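Local atomic coordinates of chitin elicitor-binding protein (Oryza sativa subsp. japonica, PDB entry 5JCE), a protein that binds chitin oligosaccharides released from fungal cell walls and takes part in relaying the signal that triggers rice defence responses. Residues G77-L82 and T127-L132; V144-Y149 and D190-V195; T203-N208 and S274-S279; L212-Y217 and S228-T233; F219-C224 and L282-S287. All blocks are in the same frame, centred on the assembly; numbering follows the deposited sequence.

Overall arrangement
Interactions 1 and 2 reach the same mixed sheet, their centres about 18 Å apart, and both involve LysM repeats. Interaction 2 is a buried strand pairing held by backbone bonds, apolar side chains and a His-carboxylate bond, whereas interaction 1 is partly buried and runs out to bound sugar. Interaction 4, partly buried with exposed polar turns, packs against interaction 2 through L193, P194 and V195. Interactions 3 and 5, both buried though small and about 8 Å apart between centres, use neighbouring strands 269-277 and 283-290. They differ in chemistry: 203-208 meets 274-279 through a serine-aspartate network beside a tyrosine, while 219-224 meets 282-287 through aliphatic groups near a disulfide.

Interaction 1 (G77-L82 and T127-L132); sequences GQSDRL and TLWIPL. With NAG (2-acetamido-2-deoxy-beta-D-glucopyranose), chain C; NAG (2-acetamido-2-deoxy-beta-D-glucopyranose), chain B.
The indole of W129 lies between R81 and P131. R81 covers one face with its backbone: its CA stands 3.5 Å from the centroid of the five-membered ring, a CH-pi contact close to the ring normal. P131 CB covers the opposite face, offset toward the rim. Along the edge lie L82 O, in the ring plane, S79 O and, near the far end of the six-membered ring, the amide oxygen of Q78, whose OE1 is 3.9 Å from W129 CH2; that amide is turned steeply, 72°, against the ring.

The indole nitrogen is used as well. W129 NE1 donates to S79 O over 3.0 Å, bent at 136°, with the carbonyl oxygen slightly out of the ring plane. CG of W129 stands anti to its backbone N (chi1 163°), which carries the ring across to 77-82. S79 adds a second grip, since its OG accepts from L132 N at 2.9 Å and donates in the carbonyl plane to L82 O. Between the two backbones, S79 N gives a weak bond to L132 O. Nearby, a salt bridge from D80 to R69 ties 77-82 to strand 63-72.

Two residues before the tryptophan, T127 OG1 is hydrogen-bonded to O3 of NAG (chain B) at 2.6 Å and lies 3.0 Å from O5 of NAG (chain C). The backbone N of W129 bonds N114 OD1, which is also hydrogen-bonded to NAG. The contact thus fastens strand 76-79 to the end of strand 127-129 and the residues after it in a LysM domain, beside its chitin-binding site.

Interaction 2 (V144-Y149 and D190-V195); sequences VMHLAY and DVPLPV
H146 and D190 meet through a His-carboxylate hydrogen bond on one face of an antiparallel strand pair: H146 ND1 donates to D190 OD1 at 2.6 Å, in the imidazole plane and on the syn lone pair of the oxygen. Ring and carboxylate are turned 52° from each other. D190 CG lies anti to its N (chi1 -171°), bringing the carboxylate over to the ring. P192 CG approaches the same imidazole, and P192 CB packs alongside V144 CG2 at 3.7 Å.

The other face is apolar. M145 and L193 lie side by side, and L193 CD1 meets both M145 CE and, at 3.8 Å, L147 CD2; V191 CG2 reaches Y149 CB. Between these faces the backbones are tied by M145 N to L193 O (2.9 Å), L193 N to M145 O, and V191 N to L147 O (2.9 Å).

In the second shell, R174 forms a salt bridge with D190 OD2, while H146 NE2 bonds D137 O. With an alanine at D190, H146 ND1 and R174 would probably both be left without their mate and the imidazole freer to turn. Strand 12-20 adjoins 144-150, and helices 157-164 and 168-175 pack on the pair through Y164 and L171.

Interaction 3 (T203-N208 and S274-S279); sequences TSADHN and SGYSNS
S204 and G275 bring the two backbones together, their CA atoms 5.1 Å apart, where a type I beta turn from S204 to H207 abuts a classic beta bulge. The bulge is formed by S274 and G275, both facing Q285 across the antiparallel hairpin of strands 269-277 and 283-290. The backbone conformation of G275 by itself calls for glycine, and a CB there would run into S204 OG. The turn is closed by H207 N bonding S204 O.

The side chain of S204 links the two elements. Its OG accepts the N-H of Y276 at 3.1 Å, with an N-H...O angle of 148°, and donates a hydrogen bond to D206 OD1. The first torsion (chi1 -177°) turns OG away from the S204 nitrogen and over G275 CA to the N-H of Y276. The other carboxylate oxygen of D206 is bonded by Y273 OH and T220 OG1, so the aspartate ties turn, hairpin and strand 217-220 together.

Against the tyrosine, the D206 carboxylate stands almost perpendicular to the ring, 84° between planes, and OD2 lies at the ring edge 3.4 Å from Y276 CD1. At the phenol end A205 takes over, its CB 3.5 Å from Y276 CZ.

Interaction 4 (L212-Y217 and S228-T233); sequences LPDGTY and SCSSTT
G215 and T216 bind the backbone of C229 in both directions. G215 N donates to C229 O at 2.9 Å, tilted 25° from the carbonyl plane, and C229 N donates to T216 O at 3.1 Å in a nearly straight bond (169°). P213 O is taken by T216 OG1 from above its carbonyl plane, inside the type II beta turn that spans P213 to T216; G215 sits in it at positive phi. C229 points toward L212 and P213, its CB 3.9 Å from L212 CB, and its SG forms the disulfide to C196. Y217 CB lies 3.8 Å from S228 CB, while Y217 OH bonds L48 O.

D214 reaches S231 with its carboxylate, CG being anti to the backbone N (chi1 175°). S231 OG gives a weak bond to D214 OD1 at 2.9 Å; S231 N also faces this oxygen, but at a modelled separation too short to be trusted, which makes that bond doubtful.

Beyond them S230 OG accepts from T232 N at 3.1 Å, an ST turn. An alanine at S230 removes that acceptor, which would probably leave T232 N without its partner and the turn less firmly held. The backbone bonds of C229 and the Y217-S228 pair carry on the antiparallel hairpin of strands 217-220 and 225-228, which the disulfide ties to the chain just after strand 188-194.

Interaction 5 (F219-C224 and L282-S287); sequences FTAGNC and LIIQTS
A221 meets L282 and I284 where the turn of a beta hairpin, joining strands 217-220 and 225-228, packs on L282 and the start of edge strand 283-290 of another antiparallel sheet. Apolar side chains carry most of the contact, and the turn backbone joins in.

The methyl of A221 points at two larger groups that touch each other. L282 CD2 lies 4.2 Å from A221 CB, and I284 CG1, next to it, lies 4.5 Å away. With L282 CD2 3.9 Å from I284 CG1, the two branched chains together form a shallow seat for the alanine. L282 sends its second branch further along the turn: CD1 approaches the backbone, 3.6 Å from A221 O, and passes G222 CA at 4.1 Å. A CB on G222 would collide with this methyl, and its positive phi (58°) favours glycine as well; A221 and N223 share that left-handed conformation.

The turn is held by C224 N, which donates to A221 O. C224 follows with CB turned to the strand and SG bonded to C246. In I284, CG1 lies anti to the carbonyl carbon (chi1 -63°) and carries CD1 past the alanine toward the cysteine. Y276 of the adjacent strand 269-277 also packs on A221 and L282. At the far end of the contact, I284 CD1 rests 4.1 Å from C224 CB.

Interaction 1 (G77-L82 and T127-L132)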
# COMPACT_ATOMS: atom_id res chain seq x y z
N GLY A 77 8.36 10.78 0.48
CA GLY A 77 8.10 9.49 -0.11
C GLY A 77 7.49 9.72 -1.47
O GLY A 77 6.69 10.66 -1.65
N GLN A 78 7.92 8.90 -2.43
CA GLN A 78 7.40 8.92 -3.80
C GLN A 78 7.17 7.50 -4.27
O GLN A 78 7.92 6.59 -3.87
CB GLN A 78 8.35 9.62 -4.76
CG GLN A 78 8.85 10.96 -4.30
CD GLN A 78 9.96 11.46 -5.17
OE1 GLN A 78 11.03 10.84 -5.24
NE2 GLN A 78 9.72 12.56 -5.88
N SER A 79 6.15 7.31 -5.09
CA SER A 79 5.85 5.99 -5.62
C SER A 79 7.00 5.60 -6.53
O SER A 79 7.48 6.40 -7.34
CB SER A 79 4.50 5.97 -6.35
OG SER A 79 4.49 6.84 -7.47
N ASP A 80 7.46 4.37 -6.37
CA ASP A 80 8.75 3.97 -6.92
C ASP A 80 8.77 3.79 -8.44
O ASP A 80 8.70 2.67 -8.93
CB ASP A 80 9.20 2.67 -6.26
CG ASP A 80 10.67 2.47 -6.39
OD1 ASP A 80 11.29 3.27 -7.10
OD2 ASP A 80 11.21 1.53 -5.78
N ARG A 81 8.87 4.91 -9.16
CA ARG A 81 8.96 4.93 -10.63
C ARG A 81 7.75 4.33 -11.35
O ARG A 81 7.79 4.09 -12.56
CB ARG A 81 10.22 4.21 -11.10
CG ARG A 81 11.43 4.42 -10.20
CD ARG A 81 11.76 5.88 -9.99
NE ARG A 81 12.98 5.98 -9.19
CZ ARG A 81 14.10 5.31 -9.45
NH1 ARG A 81 14.19 4.55 -10.54
NH2 ARG A 81 15.15 5.44 -8.66
N LEU A 82 6.71 4.04 -10.58
CA LEU A 82 5.42 3.68 -11.11
C LEU A 82 4.47 4.64 -10.42
O LEU A 82 4.81 5.16 -9.35
CB LEU A 82 5.09 2.22 -10.83
CG LEU A 82 6.05 1.18 -11.41
CD1 LEU A 82 5.74 -0.19 -10.85
CD2 LEU A 82 5.95 1.15 -12.92
N THR A 127 6.51 9.06 -22.16
CA THR A 127 6.14 8.40 -20.93
C THR A 127 6.57 9.23 -19.74
O THR A 127 7.62 9.87 -19.74
CB THR A 127 6.74 7.00 -20.82
OG1 THR A 127 8.17 7.06 -20.87
CG2 THR A 127 6.20 6.12 -21.94
N LEU A 128 5.71 9.19 -18.73
CA LEU A 128 5.80 10.02 -17.55
C LEU A 128 5.72 9.15 -16.33
O LEU A 128 4.75 8.42 -16.13
CB LEU A 128 4.67 11.03 -17.52
CG LEU A 128 4.58 12.09 -18.60
CD1 LEU A 128 3.26 12.82 -18.48
CD2 LEU A 128 5.76 13.04 -18.45
N TRP A 129 6.73 9.22 -15.50
CA TRP A 129 6.59 8.69 -14.17
C TRP A 129 5.64 9.61 -13.36
O TRP A 129 5.76 10.83 -13.39
CB TRP A 129 7.97 8.55 -13.54
CG TRP A 129 7.98 8.40 -12.08
CD1 TRP A 129 7.09 7.69 -11.31
CD2 TRP A 129 8.93 8.96 -11.19
NE1 TRP A 129 7.44 7.79 -9.99
CE2 TRP A 129 8.56 8.56 -9.88
CE3 TRP A 129 10.06 9.76 -11.37
CZ2 TRP A 129 9.29 8.94 -8.76
CZ3 TRP A 129 10.78 10.15 -10.25
CH2 TRP A 129 10.39 9.74 -8.96
N ILE A 130 4.67 9.06 -12.67
CA ILE A 130 3.77 9.87 -11.90
C ILE A 130 4.10 9.56 -10.49
O ILE A 130 3.86 8.47 -10.08
CB ILE A 130 2.32 9.46 -12.14
CG1 ILE A 130 1.94 9.62 -13.60
CG2 ILE A 130 1.38 10.24 -11.26
CD1 ILE A 130 2.28 10.96 -14.17
N PRO A 131 4.67 10.58 -9.73
CA PRO A 131 5.03 10.18 -8.37
C PRO A 131 4.00 10.44 -7.30
O PRO A 131 3.90 11.51 -6.77
CB PRO A 131 6.28 10.99 -8.12
CG PRO A 131 6.00 12.27 -8.76
CD PRO A 131 5.01 12.05 -9.84
N LEU A 132 3.29 9.43 -6.94
CA LEU A 132 2.31 9.54 -5.95
C LEU A 132 2.86 9.75 -4.55
O LEU A 132 3.90 9.27 -4.20
CB LEU A 132 1.33 8.40 -6.08
CG LEU A 132 0.77 8.06 -7.44
CD1 LEU A 132 0.45 6.60 -7.53
CD2 LEU A 132 -0.39 8.89 -7.83
C1 NAG C . 11.55 7.72 -19.99
C2 NAG C . 11.60 9.22 -20.08
C3 NAG C . 11.72 9.79 -18.70
C4 NAG C . 10.53 9.36 -17.89
C5 NAG C . 10.60 7.87 -17.79
C6 NAG C . 9.41 7.32 -17.05
C7 NAG C . 12.60 9.67 -22.17
C8 NAG C . 13.83 9.88 -22.93
N2 NAG C . 12.73 9.54 -20.88
O3 NAG C . 11.73 11.18 -18.80
O4 NAG C . 10.57 9.89 -16.58
O5 NAG C . 10.54 7.36 -19.09
O6 NAG C . 9.24 5.99 -17.46
O7 NAG C . 11.56 9.63 -22.74
C1 NAG B . 12.55 3.66 -23.02
C2 NAG B . 11.15 3.65 -22.44
C3 NAG B . 10.64 5.05 -22.17
C4 NAG B . 11.68 5.88 -21.46
C5 NAG B . 12.92 5.88 -22.27
C6 NAG B . 14.02 6.53 -21.49
C7 NAG B . 9.74 1.76 -22.98
C8 NAG B . 8.67 1.21 -23.84
N2 NAG B . 10.20 2.97 -23.30
O3 NAG B . 9.51 4.91 -21.32
O4 NAG B . 11.26 7.23 -21.31
O5 NAG B . 13.34 4.55 -22.27
O6 NAG B . 14.70 5.41 -20.98
O7 NAG B . 10.19 1.14 -22.06

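Interaction 2 (V144-Y149 and D190-V195)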
# COMPACT_ATOMS: atom_id res chain seq x y z
N VAL A 144 2.90 1.29 10.03
CA VAL A 144 1.63 1.70 9.49
C VAL A 144 1.70 1.65 7.98
O VAL A 144 2.77 1.60 7.40
CB VAL A 144 1.23 3.12 9.92
CG1 VAL A 144 0.80 3.13 11.37
CG2 VAL A 144 2.38 4.09 9.68
N MET A 145 0.54 1.64 7.34
CA MET A 145 0.50 1.78 5.91
C MET A 145 -0.08 3.13 5.60
O MET A 145 -1.27 3.31 5.76
CB MET A 145 -0.34 0.70 5.27
CG MET A 145 -0.23 0.71 3.76
SD MET A 145 -1.81 0.24 3.07
CE MET A 145 -2.65 1.82 3.26
N HIS A 146 0.74 4.08 5.16
CA HIS A 146 0.20 5.38 4.83
C HIS A 146 -0.73 5.25 3.65
O HIS A 146 -0.51 4.42 2.79
CB HIS A 146 1.31 6.38 4.53
CG HIS A 146 2.21 6.62 5.69
ND1 HIS A 146 2.03 7.66 6.56
CD2 HIS A 146 3.28 5.92 6.14
CE1 HIS A 146 2.96 7.61 7.50
NE2 HIS A 146 3.74 6.57 7.26
N LEU A 147 -1.77 6.06 3.63
CA LEU A 147 -2.78 6.01 2.58
C LEU A 147 -3.06 7.44 2.23
O LEU A 147 -3.25 8.27 3.13
CB LEU A 147 -4.05 5.30 3.08
CG LEU A 147 -5.36 5.38 2.29
CD1 LEU A 147 -5.14 5.00 0.84
CD2 LEU A 147 -6.33 4.43 2.86
N ALA A 148 -3.09 7.76 0.94
CA ALA A 148 -3.36 9.12 0.51
C ALA A 148 -4.85 9.30 0.31
O ALA A 148 -5.48 8.61 -0.50
CB ALA A 148 -2.59 9.45 -0.77
N TYR A 149 -5.42 10.25 1.06
CA TYR A 149 -6.85 10.46 1.10
C TYR A 149 -7.20 11.85 0.57
O TYR A 149 -6.70 12.86 1.08
CB TYR A 149 -7.36 10.29 2.54
CG TYR A 149 -8.86 10.40 2.67
CD1 TYR A 149 -9.67 9.28 2.49
CD2 TYR A 149 -9.47 11.62 2.98
CE1 TYR A 149 -11.06 9.38 2.62
CE2 TYR A 149 -10.84 11.72 3.10
CZ TYR A 149 -11.63 10.59 2.91
OH TYR A 149 -12.99 10.66 3.02
N ASP A 190 -2.35 12.52 4.52
CA ASP A 190 -1.58 11.34 4.91
C ASP A 190 -2.34 10.61 6.04
O ASP A 190 -2.47 11.13 7.14
CB ASP A 190 -0.18 11.77 5.38
CG ASP A 190 0.78 10.60 5.61
OD1 ASP A 190 0.32 9.43 5.61
OD2 ASP A 190 2.00 10.86 5.81
N VAL A 191 -2.87 9.42 5.75
CA VAL A 191 -3.62 8.64 6.75
C VAL A 191 -2.90 7.33 7.11
O VAL A 191 -2.97 6.35 6.35
CB VAL A 191 -5.05 8.30 6.25
CG1 VAL A 191 -5.80 7.48 7.29
CG2 VAL A 191 -5.82 9.56 5.90
N PRO A 192 -2.18 7.30 8.24
CA PRO A 192 -1.40 6.10 8.56
C PRO A 192 -2.26 4.98 9.12
O PRO A 192 -2.50 4.95 10.33
CB PRO A 192 -0.40 6.59 9.62
CG PRO A 192 -0.57 8.06 9.69
CD PRO A 192 -1.95 8.37 9.21
N LEU A 193 -2.70 4.06 8.26
CA LEU A 193 -3.53 2.94 8.67
C LEU A 193 -2.75 2.01 9.57
O LEU A 193 -1.64 1.61 9.22
CB LEU A 193 -4.02 2.16 7.47
CG LEU A 193 -4.86 2.93 6.46
CD1 LEU A 193 -5.71 1.98 5.67
CD2 LEU A 193 -5.72 3.94 7.18
N PRO A 194 -3.30 1.67 10.74
CA PRO A 194 -2.73 0.58 11.53
C PRO A 194 -2.73 -0.74 10.75
O PRO A 194 -3.62 -0.97 9.93
CB PRO A 194 -3.65 0.50 12.77
CG PRO A 194 -4.76 1.49 12.52
CD PRO A 194 -4.31 2.44 11.49
N VAL A 195 -1.74 -1.58 11.00
CA VAL A 195 -1.57 -2.84 10.29
C VAL A 195 -1.21 -3.97 11.26
O VAL A 195 -0.77 -3.69 12.38
CB VAL A 195 -0.46 -2.72 9.20
CG1 VAL A 195 -0.87 -1.72 8.13
CG2 VAL A 195 0.87 -2.30 9.84

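Interaction 3 (T203-N208 and S274-S279)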
# COMPACT_ATOMS: atom_id res chain seq x y z
N THR A 203 16.15 -9.23 7.18
CA THR A 203 16.86 -9.84 6.07
C THR A 203 15.97 -10.18 4.87
O THR A 203 16.48 -10.50 3.78
CB THR A 203 17.55 -11.14 6.51
OG1 THR A 203 18.64 -11.42 5.63
CG2 THR A 203 16.55 -12.31 6.49
N SER A 204 14.65 -10.13 5.06
CA SER A 204 13.70 -10.60 4.05
C SER A 204 13.35 -9.52 3.02
O SER A 204 13.20 -8.35 3.35
CB SER A 204 12.43 -11.13 4.72
OG SER A 204 11.52 -11.66 3.76
N ALA A 205 13.23 -9.96 1.78
CA ALA A 205 12.84 -9.11 0.66
C ALA A 205 11.53 -8.34 0.88
O ALA A 205 11.43 -7.18 0.52
CB ALA A 205 12.75 -9.97 -0.60
N ASP A 206 10.52 -9.00 1.47
CA ASP A 206 9.20 -8.39 1.69
C ASP A 206 9.05 -7.66 3.02
O ASP A 206 7.92 -7.41 3.45
CB ASP A 206 8.09 -9.44 1.60
CG ASP A 206 8.42 -10.70 2.37
OD1 ASP A 206 9.32 -10.66 3.24
OD2 ASP A 206 7.77 -11.73 2.10
N HIS A 207 10.16 -7.31 3.65
CA HIS A 207 10.14 -6.80 5.02
C HIS A 207 9.26 -5.56 5.25
O HIS A 207 8.59 -5.44 6.28
CB HIS A 207 11.57 -6.50 5.47
CG HIS A 207 11.64 -5.70 6.73
ND1 HIS A 207 10.94 -6.04 7.87
CD2 HIS A 207 12.29 -4.54 7.01
CE1 HIS A 207 11.17 -5.14 8.81
NE2 HIS A 207 11.98 -4.22 8.31
N ASN A 208 9.24 -4.63 4.30
CA ASN A 208 8.40 -3.46 4.48
C ASN A 208 7.20 -3.44 3.58
O ASN A 208 6.56 -2.40 3.42
CB ASN A 208 9.21 -2.19 4.26
CG ASN A 208 9.92 -1.75 5.50
OD1 ASN A 208 11.14 -1.59 5.50
ND2 ASN A 208 9.17 -1.57 6.59
N SER A 274 8.27 -15.77 8.26
CA SER A 274 9.29 -14.79 8.62
C SER A 274 10.04 -14.26 7.41
O SER A 274 10.89 -13.39 7.55
CB SER A 274 10.26 -15.37 9.64
OG SER A 274 10.65 -16.68 9.27
N GLY A 275 9.72 -14.78 6.23
CA GLY A 275 10.20 -14.18 5.00
C GLY A 275 10.64 -15.17 3.96
O GLY A 275 10.48 -16.38 4.08
N TYR A 276 11.22 -14.65 2.90
CA TYR A 276 11.78 -15.50 1.88
C TYR A 276 13.05 -14.86 1.39
O TYR A 276 13.32 -13.70 1.70
CB TYR A 276 10.80 -15.71 0.71
CG TYR A 276 10.71 -14.53 -0.20
CD1 TYR A 276 9.93 -13.43 0.13
CD2 TYR A 276 11.40 -14.49 -1.40
CE1 TYR A 276 9.84 -12.34 -0.70
CE2 TYR A 276 11.32 -13.40 -2.24
CZ TYR A 276 10.55 -12.32 -1.88
OH TYR A 276 10.48 -11.23 -2.71
N SER A 277 13.79 -15.61 0.59
CA SER A 277 14.98 -15.12 -0.06
C SER A 277 15.06 -15.69 -1.46
O SER A 277 14.50 -16.74 -1.72
CB SER A 277 16.22 -15.48 0.73
OG SER A 277 16.68 -16.77 0.43
N ASN A 278 15.64 -14.93 -2.38
CA ASN A 278 15.70 -15.35 -3.78
C ASN A 278 17.02 -15.57 -4.51
O ASN A 278 16.99 -15.77 -5.70
CB ASN A 278 14.81 -14.50 -4.66
CG ASN A 278 14.34 -15.25 -5.87
OD1 ASN A 278 14.54 -16.45 -5.96
ND2 ASN A 278 13.73 -14.56 -6.81
N SER A 279 18.16 -15.52 -3.84
CA SER A 279 19.41 -15.86 -4.52
C SER A 279 19.38 -17.35 -4.83
O SER A 279 19.15 -18.16 -3.96
CB SER A 279 20.63 -15.49 -3.67
OG SER A 279 21.15 -16.58 -2.94

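Interaction 4 (L212-Y217 and S228-T233)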
# COMPACT_ATOMS: atom_id res chain seq x y z
N LEU A 212 -0.54 -4.74 6.05
CA LEU A 212 -1.93 -4.96 5.73
C LEU A 212 -2.81 -4.43 6.84
O LEU A 212 -2.75 -4.92 7.97
CB LEU A 212 -2.17 -6.45 5.49
CG LEU A 212 -1.45 -7.05 4.27
CD1 LEU A 212 -1.47 -8.56 4.34
CD2 LEU A 212 -2.04 -6.56 2.94
N PRO A 213 -3.63 -3.41 6.54
CA PRO A 213 -4.62 -2.99 7.53
C PRO A 213 -5.72 -4.03 7.70
O PRO A 213 -5.67 -5.11 7.09
CB PRO A 213 -5.18 -1.68 6.95
CG PRO A 213 -4.93 -1.78 5.52
CD PRO A 213 -3.66 -2.58 5.33
N ASP A 214 -6.72 -3.71 8.51
CA ASP A 214 -7.72 -4.69 8.85
C ASP A 214 -8.60 -5.06 7.66
O ASP A 214 -8.95 -4.21 6.84
CB ASP A 214 -8.59 -4.18 10.00
CG ASP A 214 -9.73 -5.12 10.32
OD1 ASP A 214 -9.48 -6.19 10.93
OD2 ASP A 214 -10.87 -4.81 9.91
N GLY A 215 -8.96 -6.33 7.58
CA GLY A 215 -9.88 -6.79 6.56
C GLY A 215 -9.23 -7.04 5.22
O GLY A 215 -9.88 -7.54 4.31
N THR A 216 -7.94 -6.72 5.09
CA THR A 216 -7.27 -6.90 3.80
C THR A 216 -6.36 -8.12 3.79
O THR A 216 -6.13 -8.75 4.82
CB THR A 216 -6.44 -5.68 3.41
OG1 THR A 216 -5.33 -5.55 4.29
CG2 THR A 216 -7.31 -4.42 3.48
N TYR A 217 -5.85 -8.47 2.62
CA TYR A 217 -4.91 -9.57 2.54
C TYR A 217 -4.02 -9.35 1.34
O TYR A 217 -4.28 -8.47 0.55
CB TYR A 217 -5.63 -10.93 2.47
CG TYR A 217 -6.46 -11.14 1.23
CD1 TYR A 217 -5.89 -11.69 0.09
CD2 TYR A 217 -7.83 -10.80 1.21
CE1 TYR A 217 -6.64 -11.88 -1.06
CE2 TYR A 217 -8.59 -10.99 0.07
CZ TYR A 217 -7.98 -11.55 -1.06
OH TYR A 217 -8.69 -11.76 -2.21
N SER A 228 -3.09 -12.40 5.55
CA SER A 228 -4.31 -11.70 5.85
C SER A 228 -4.21 -11.06 7.23
O SER A 228 -3.54 -11.58 8.12
CB SER A 228 -5.50 -12.65 5.83
OG SER A 228 -5.40 -13.59 6.88
N CYS A 229 -4.89 -9.93 7.38
CA CYS A 229 -4.91 -9.21 8.64
C CYS A 229 -6.32 -9.00 9.17
O CYS A 229 -7.19 -8.51 8.47
CB CYS A 229 -4.25 -7.86 8.48
SG CYS A 229 -4.61 -6.79 9.87
N SER A 230 -6.53 -9.34 10.43
CA SER A 230 -7.78 -9.00 11.10
C SER A 230 -7.48 -8.19 12.36
O SER A 230 -6.48 -8.44 13.03
CB SER A 230 -8.55 -10.26 11.45
OG SER A 230 -9.63 -9.96 12.31
N SER A 231 -8.33 -7.22 12.67
CA SER A 231 -8.18 -6.44 13.92
C SER A 231 -8.43 -7.30 15.16
O SER A 231 -7.95 -6.98 16.24
CB SER A 231 -9.11 -5.23 13.94
OG SER A 231 -10.43 -5.63 13.65
N THR A 232 -9.18 -8.39 14.98
CA THR A 232 -9.37 -9.40 16.02
C THR A 232 -8.12 -9.71 16.85
O THR A 232 -8.19 -9.80 18.08
CB THR A 232 -9.88 -10.71 15.41
OG1 THR A 232 -11.28 -10.59 15.12
CG2 THR A 232 -9.67 -11.88 16.36
N THR A 233 -6.99 -9.87 16.17
CA THR A 233 -5.72 -10.12 16.84
C THR A 233 -4.67 -9.06 16.50
O THR A 233 -3.84 -8.73 17.34
CB THR A 233 -5.13 -11.50 16.46
OG1 THR A 233 -4.91 -11.57 15.03
CG2 THR A 233 -6.06 -12.63 16.94

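Interaction 5 (F219-C224 and L282-S287)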
# COMPACT_ATOMS: atom_id res chain seq x y z
N PHE A 219 -0.39 -11.24 -1.13
CA PHE A 219 0.44 -12.38 -1.47
C PHE A 219 1.92 -12.00 -1.47
O PHE A 219 2.28 -10.88 -1.83
CB PHE A 219 0.03 -12.95 -2.84
CG PHE A 219 -1.38 -13.47 -2.88
CD1 PHE A 219 -1.67 -14.78 -2.53
CD2 PHE A 219 -2.44 -12.63 -3.24
CE1 PHE A 219 -2.97 -15.27 -2.55
CE2 PHE A 219 -3.75 -13.11 -3.25
CZ PHE A 219 -4.02 -14.44 -2.91
N THR A 220 2.78 -12.93 -1.07
CA THR A 220 4.21 -12.67 -1.06
C THR A 220 5.03 -13.92 -1.42
O THR A 220 4.48 -15.01 -1.57
CB THR A 220 4.64 -12.10 0.30
OG1 THR A 220 5.94 -11.50 0.21
CG2 THR A 220 4.60 -13.18 1.38
N ALA A 221 6.34 -13.74 -1.58
CA ALA A 221 7.28 -14.83 -1.88
C ALA A 221 6.97 -15.55 -3.19
O ALA A 221 6.77 -16.77 -3.22
CB ALA A 221 7.31 -15.84 -0.73
N GLY A 222 6.94 -14.79 -4.28
CA GLY A 222 6.62 -15.33 -5.59
C GLY A 222 5.25 -15.98 -5.58
O GLY A 222 5.07 -17.05 -6.15
N ASN A 223 4.29 -15.34 -4.92
CA ASN A 223 2.91 -15.84 -4.80
C ASN A 223 2.77 -17.20 -4.11
O ASN A 223 1.83 -17.94 -4.39
CB ASN A 223 2.25 -15.89 -6.18
CG ASN A 223 1.86 -14.51 -6.67
OD1 ASN A 223 0.71 -14.08 -6.49
ND2 ASN A 223 2.80 -13.80 -7.27
N CYS A 224 3.68 -17.51 -3.19
CA CYS A 224 3.64 -18.79 -2.49
C CYS A 224 3.07 -18.65 -1.09
O CYS A 224 2.72 -19.64 -0.44
CB CYS A 224 5.04 -19.40 -2.42
SG CYS A 224 5.71 -19.98 -4.01
N LEU A 282 14.02 -19.90 -4.66
CA LEU A 282 13.15 -19.34 -3.66
C LEU A 282 13.19 -20.18 -2.43
O LEU A 282 12.90 -21.34 -2.47
CB LEU A 282 11.72 -19.29 -4.18
CG LEU A 282 10.92 -18.08 -3.75
CD1 LEU A 282 9.83 -17.78 -4.74
CD2 LEU A 282 10.31 -18.31 -2.38
N ILE A 283 13.54 -19.55 -1.33
CA ILE A 283 13.51 -20.21 -0.04
C ILE A 283 12.60 -19.45 0.90
O ILE A 283 12.68 -18.23 1.01
CB ILE A 283 14.92 -20.32 0.60
CG1 ILE A 283 15.93 -20.86 -0.42
CG2 ILE A 283 14.88 -21.17 1.88
CD1 ILE A 283 17.35 -20.58 -0.04
N ILE A 284 11.73 -20.19 1.58
CA ILE A 284 10.81 -19.60 2.53
C ILE A 284 11.27 -19.91 3.94
O ILE A 284 11.64 -21.04 4.24
CB ILE A 284 9.36 -20.13 2.31
CG1 ILE A 284 8.84 -19.71 0.94
CG2 ILE A 284 8.42 -19.62 3.40
CD1 ILE A 284 7.74 -20.59 0.45
N GLN A 285 11.24 -18.90 4.81
CA GLN A 285 11.60 -19.07 6.21
C GLN A 285 10.39 -18.97 7.16
O GLN A 285 9.45 -18.21 6.90
CB GLN A 285 12.63 -18.02 6.61
CG GLN A 285 13.86 -18.02 5.75
CD GLN A 285 14.23 -16.64 5.25
OE1 GLN A 285 14.02 -15.62 5.92
NE2 GLN A 285 14.79 -16.61 4.05
N THR A 286 10.41 -19.72 8.25
CA THR A 286 9.43 -19.56 9.31
C THR A 286 10.10 -19.44 10.66
O THR A 286 11.27 -19.77 10.81
CB THR A 286 8.43 -20.72 9.39
OG1 THR A 286 9.12 -21.93 9.74
CG2 THR A 286 7.69 -20.89 8.09
N SER A 287 9.34 -18.97 11.65
CA SER A 287 9.85 -18.82 13.00
C SER A 287 8.72 -18.79 14.01
O SER A 287 7.62 -18.31 13.74
CB SER A 287 10.69 -17.54 13.13
OG SER A 287 9.85 -16.41 13.29